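Local atomic coordinates of DNA polymerase III subunit beta (Pseudomonas aeruginosa, PDB entry 4TSZ), a protein that acts as the bacterial sliding clamp, tethering DNA polymerases and other proteins to DNA and so making replication processive. Residues N33-V38 with L112-F117; Q42-G47 with V55-L60. One frame throughout, in Å; residues are numbered along the deposited sequence.

Contact 1: N33-V38 with L112-F117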
# COMPACT_ATOMS: atom_id res chain seq x y z
N ASN E 33 11.15 -22.45 -4.18
CA ASN E 33 12.33 -22.68 -3.36
C ASN E 33 13.57 -21.89 -3.75
O ASN E 33 13.74 -21.51 -4.91
CB ASN E 33 12.64 -24.18 -3.27
CG ASN E 33 11.65 -24.99 -2.46
OD1 ASN E 33 10.57 -24.52 -2.11
ND2 ASN E 33 12.02 -26.21 -2.11
N VAL E 34 14.43 -21.65 -2.74
CA VAL E 34 15.74 -21.05 -2.91
C VAL E 34 16.75 -22.20 -2.95
O VAL E 34 16.70 -23.10 -2.10
CB VAL E 34 16.09 -19.95 -1.84
CG1 VAL E 34 15.94 -20.46 -0.41
CG2 VAL E 34 17.50 -19.40 -2.06
N LEU E 35 17.64 -22.20 -3.95
CA LEU E 35 18.70 -23.19 -4.04
C LEU E 35 19.86 -22.72 -3.14
O LEU E 35 20.35 -21.60 -3.32
CB LEU E 35 19.18 -23.38 -5.50
CG LEU E 35 20.48 -24.19 -5.72
CD1 LEU E 35 20.30 -25.67 -5.36
CD2 LEU E 35 21.00 -24.04 -7.14
N LEU E 36 20.26 -23.56 -2.18
CA LEU E 36 21.36 -23.30 -1.24
C LEU E 36 22.51 -24.21 -1.65
O LEU E 36 22.32 -25.42 -1.74
CB LEU E 36 20.91 -23.64 0.20
CG LEU E 36 20.40 -22.53 1.14
CD1 LEU E 36 19.74 -21.35 0.41
CD2 LEU E 36 19.49 -23.12 2.21
N VAL E 37 23.69 -23.63 -1.93
CA VAL E 37 24.87 -24.41 -2.32
C VAL E 37 26.05 -23.97 -1.45
O VAL E 37 26.43 -22.79 -1.46
CB VAL E 37 25.22 -24.32 -3.84
CG1 VAL E 37 26.52 -25.06 -4.16
CG2 VAL E 37 24.09 -24.85 -4.71
N VAL E 38 26.64 -24.93 -0.70
CA VAL E 38 27.84 -24.69 0.09
C VAL E 38 29.00 -25.38 -0.65
O VAL E 38 28.98 -26.60 -0.82
CB VAL E 38 27.72 -25.13 1.59
CG1 VAL E 38 29.07 -25.04 2.31
CG2 VAL E 38 26.67 -24.29 2.32
N LEU E 112 13.34 -29.84 -1.23
CA LEU E 112 13.22 -30.46 -2.54
C LEU E 112 14.64 -30.63 -3.07
O LEU E 112 15.49 -29.77 -2.83
CB LEU E 112 12.29 -29.70 -3.52
CG LEU E 112 10.78 -29.79 -3.23
CD1 LEU E 112 9.99 -28.84 -4.10
CD2 LEU E 112 10.25 -31.22 -3.41
N PRO E 113 14.96 -31.79 -3.71
CA PRO E 113 16.33 -32.01 -4.20
C PRO E 113 16.87 -30.90 -5.09
O PRO E 113 16.14 -30.34 -5.92
CB PRO E 113 16.22 -33.34 -4.95
CG PRO E 113 15.05 -34.03 -4.35
CD PRO E 113 14.08 -32.93 -4.05
N ALA E 114 18.16 -30.56 -4.89
CA ALA E 114 18.86 -29.54 -5.67
C ALA E 114 19.00 -29.94 -7.14
O ALA E 114 19.05 -29.05 -8.00
CB ALA E 114 20.21 -29.26 -5.05
N ASN E 115 19.01 -31.26 -7.45
CA ASN E 115 19.08 -31.76 -8.83
C ASN E 115 17.82 -31.41 -9.65
O ASN E 115 17.89 -31.39 -10.88
CB ASN E 115 19.44 -33.26 -8.89
CG ASN E 115 18.49 -34.19 -8.17
OD1 ASN E 115 17.34 -34.40 -8.57
ND2 ASN E 115 18.99 -34.84 -7.13
N ASP E 116 16.71 -31.09 -8.96
CA ASP E 116 15.42 -30.69 -9.56
C ASP E 116 15.33 -29.18 -9.80
O ASP E 116 14.38 -28.73 -10.45
CB ASP E 116 14.25 -31.19 -8.70
CG ASP E 116 14.12 -32.69 -8.61
OD1 ASP E 116 14.37 -33.37 -9.62
OD2 ASP E 116 13.74 -33.18 -7.53
N PHE E 117 16.30 -28.41 -9.30
CA PHE E 117 16.33 -26.96 -9.48
C PHE E 117 16.79 -26.62 -10.92
O PHE E 117 17.82 -27.13 -11.37
CB PHE E 117 17.23 -26.27 -8.43
CG PHE E 117 16.94 -24.80 -8.28
CD1 PHE E 117 15.91 -24.36 -7.46
CD2 PHE E 117 17.68 -23.85 -8.98
CE1 PHE E 117 15.63 -23.00 -7.34
CE2 PHE E 117 17.39 -22.49 -8.85
CZ PHE E 117 16.37 -22.08 -8.02

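Contact 2: Q42-G47 with V55-L60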
# COMPACT_ATOMS: atom_id res chain seq x y z
N GLN E 42 32.04 -20.82 0.82
CA GLN E 42 31.08 -19.96 0.14
C GLN E 42 29.69 -20.56 0.09
O GLN E 42 29.52 -21.73 -0.29
CB GLN E 42 31.53 -19.59 -1.29
CG GLN E 42 30.66 -18.49 -1.93
CD GLN E 42 31.03 -18.18 -3.36
OE1 GLN E 42 30.76 -18.95 -4.29
NE2 GLN E 42 31.62 -17.01 -3.58
N LEU E 43 28.69 -19.74 0.45
CA LEU E 43 27.28 -20.06 0.35
C LEU E 43 26.71 -19.27 -0.84
O LEU E 43 26.90 -18.05 -0.92
CB LEU E 43 26.50 -19.73 1.65
CG LEU E 43 24.95 -19.84 1.57
CD1 LEU E 43 24.48 -21.30 1.46
CD2 LEU E 43 24.30 -19.15 2.76
N SER E 44 26.03 -19.97 -1.75
CA SER E 44 25.36 -19.36 -2.89
C SER E 44 23.88 -19.58 -2.71
O SER E 44 23.47 -20.68 -2.31
CB SER E 44 25.84 -19.95 -4.21
OG SER E 44 27.20 -19.60 -4.45
N LEU E 45 23.07 -18.55 -2.98
CA LEU E 45 21.61 -18.60 -2.87
C LEU E 45 21.04 -18.25 -4.23
O LEU E 45 21.37 -17.20 -4.78
CB LEU E 45 21.07 -17.61 -1.79
CG LEU E 45 21.55 -17.82 -0.34
CD1 LEU E 45 22.80 -17.02 -0.05
CD2 LEU E 45 20.47 -17.41 0.64
N THR E 46 20.23 -19.15 -4.80
CA THR E 46 19.64 -18.93 -6.12
C THR E 46 18.11 -18.98 -6.11
O THR E 46 17.52 -19.89 -5.54
CB THR E 46 20.26 -19.89 -7.15
OG1 THR E 46 21.69 -19.79 -7.11
CG2 THR E 46 19.76 -19.64 -8.58
N GLY E 47 17.51 -17.99 -6.77
CA GLY E 47 16.07 -17.88 -6.98
C GLY E 47 15.79 -17.68 -8.46
O GLY E 47 16.58 -17.02 -9.14
N VAL E 55 21.29 -14.74 -8.22
CA VAL E 55 22.25 -15.45 -7.38
C VAL E 55 22.90 -14.48 -6.39
O VAL E 55 23.41 -13.44 -6.79
CB VAL E 55 23.33 -16.22 -8.21
CG1 VAL E 55 24.33 -16.96 -7.31
CG2 VAL E 55 22.68 -17.19 -9.21
N GLY E 56 22.86 -14.84 -5.11
CA GLY E 56 23.50 -14.10 -4.02
C GLY E 56 24.61 -14.94 -3.43
O GLY E 56 24.49 -16.16 -3.35
N ARG E 57 25.72 -14.30 -3.04
CA ARG E 57 26.87 -15.01 -2.48
C ARG E 57 27.31 -14.45 -1.14
O ARG E 57 27.30 -13.23 -0.95
CB ARG E 57 28.05 -15.03 -3.48
CG ARG E 57 27.93 -16.13 -4.53
CD ARG E 57 28.84 -15.88 -5.72
NE ARG E 57 28.18 -15.07 -6.76
CZ ARG E 57 28.34 -13.76 -6.92
NH1 ARG E 57 29.16 -13.07 -6.14
NH2 ARG E 57 27.68 -13.12 -7.88
N VAL E 58 27.68 -15.35 -0.20
CA VAL E 58 28.17 -15.02 1.15
C VAL E 58 29.40 -15.86 1.47
O VAL E 58 29.41 -17.07 1.23
CB VAL E 58 27.12 -15.20 2.30
CG1 VAL E 58 27.38 -14.21 3.43
CG2 VAL E 58 25.68 -15.09 1.81
N VAL E 59 30.42 -15.21 2.07
CA VAL E 59 31.63 -15.90 2.53
C VAL E 59 31.30 -16.42 3.94
O VAL E 59 30.83 -15.65 4.78
CB VAL E 59 32.89 -14.98 2.52
CG1 VAL E 59 34.12 -15.71 3.06
CG2 VAL E 59 33.17 -14.44 1.12
N LEU E 60 31.51 -17.72 4.18
CA LEU E 60 31.25 -18.35 5.47
C LEU E 60 32.51 -18.33 6.34
O LEU E 60 33.58 -18.75 5.89
CB LEU E 60 30.72 -19.79 5.28
CG LEU E 60 29.43 -19.92 4.47
CD1 LEU E 60 29.22 -21.34 3.99
CD2 LEU E 60 28.20 -19.42 5.25

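Contact 1: N33-V38 with L112-F117
Leu35 packs on the ring of Phe117, and this pair is the tight part of the contact. CB of Leu35 sits over the middle of one ring face, 3.7 Å from the centroid of Phe117 and only 5° off the ring normal. This is a CH-pi contact. The leucine CG lies anti to the backbone N (chi1 168°), and the two methyls then part. CD2 of Leu35 stays by the ring, 3.8 Å from CD2 of Phe117. CD1 of Leu35 runs on to the 3-10 segment 114-116, where it lies 3.6 Å from CB of Ala114. At the ring edge, CE1 of Phe117 comes 3.4 Å from the backbone O of Asn33, which lies near the ring plane. The ring thus has a leucine on a face and a carbonyl at its rim. On strand 42-48, Thr46 and Thr48 also touch it.

The other end is looser. The side chains of Asn33 and Leu112 cross at about a right angle, and ND2 of Asn33 lies 3.8 Å from CB of Leu112. That is plain van der Waals contact. The amide nitrogen is hydrogen-bonded to OG1 of Thr70, on strand 67-72, and the same hydroxyl pairs with O of Leu112. Beyond the touching residues, Pro113, Asn115 and Asp116 of the loop face solvent.

Strand and loop meet without a direct hydrogen bond between them. The chemistry implies a link made by apolar packing on Phe117 and Ala114, with Thr70 as a shared polar partner at the Leu112 end.

Contact 2: Q42-G47 with V55-L60
This is an antiparallel strand pairing, the two arms of the beta hairpin formed by strands 42-48 and 52-59 in the N-terminal domain of the clamp. The short strand axes run at 163° to each other and approach to 4.6 Å. Leu43 with Val58 and Leu45 with Gly56 are hydrogen-bonded pairs, each with two bonds. N of Leu43 donates to O of Val58 at 2.9 Å, and N of Leu45 to O of Gly56 at 2.8 Å; both bonds are returned. Gln42-Val59, Ser44-Arg57 and Thr46-Val55 are the non-hydrogen-bonded pairs between and beside them.

On the face with Gln42, Ser44 and Thr46, polar ends of the 42-47 strand rest on aliphatic carbons of Arg57 and Val55. The side chains of Gln42 and Arg57 lie side by side and point the same way, with amide and guanidinium planes 48° apart. NE2 of Gln42 is 3.7 Å from CD of Arg57. CG of Arg57 is beside the backbone N (chi1 -82°) and comes 3.5 Å from OG of Ser44. The guanidinium end reaches O of Gly230, and makes a weak bond to Thr233. OG1 of Thr46 rests against CG2 of Val55 at 3.5 Å.

The other face is apolar. CD1 of Leu45 reaches CG2 of Val58 at 3.9 Å. Gly56, paired with Leu45, has no side chain there, which probably leaves room for this diagonal contact. Just past the strand, CD1 of Leu60 packs 3.9 Å from CB of Leu43.

Leu43 and Leu45 touch Leu11 of helix 8-19, and Leu45 and Val58 touch its Pro14. Leu43 and Val58 touch Ile6 of strand 3-7. In the sheet, strand 33-39 pairs with 42-48, and strand 232-237 with 52-59.

From the N terminus, the chain passes strand 3-7 and helix 8-19 before reaching strand 33-39. It turns directly into strand 42-48 and then into strand 52-59, where contact 2 closes a short hairpin loop. Contact 1 closes only much later, when the loop after strand 105-110 returns to strand 33-39. Contact 2 is therefore nested inside the long loop of contact 1. The two centres are 12 Å apart. Strands 33-39 and 42-48 are neighbours in one sheet, probably hydrogen-bonded through Leu35 N to Thr46 O at 2.8 Å. Contact 1 lays the loop on strand 33-39, contact 2 joins the next two strands, and Phe117 also packs on Thr46, so the two meet.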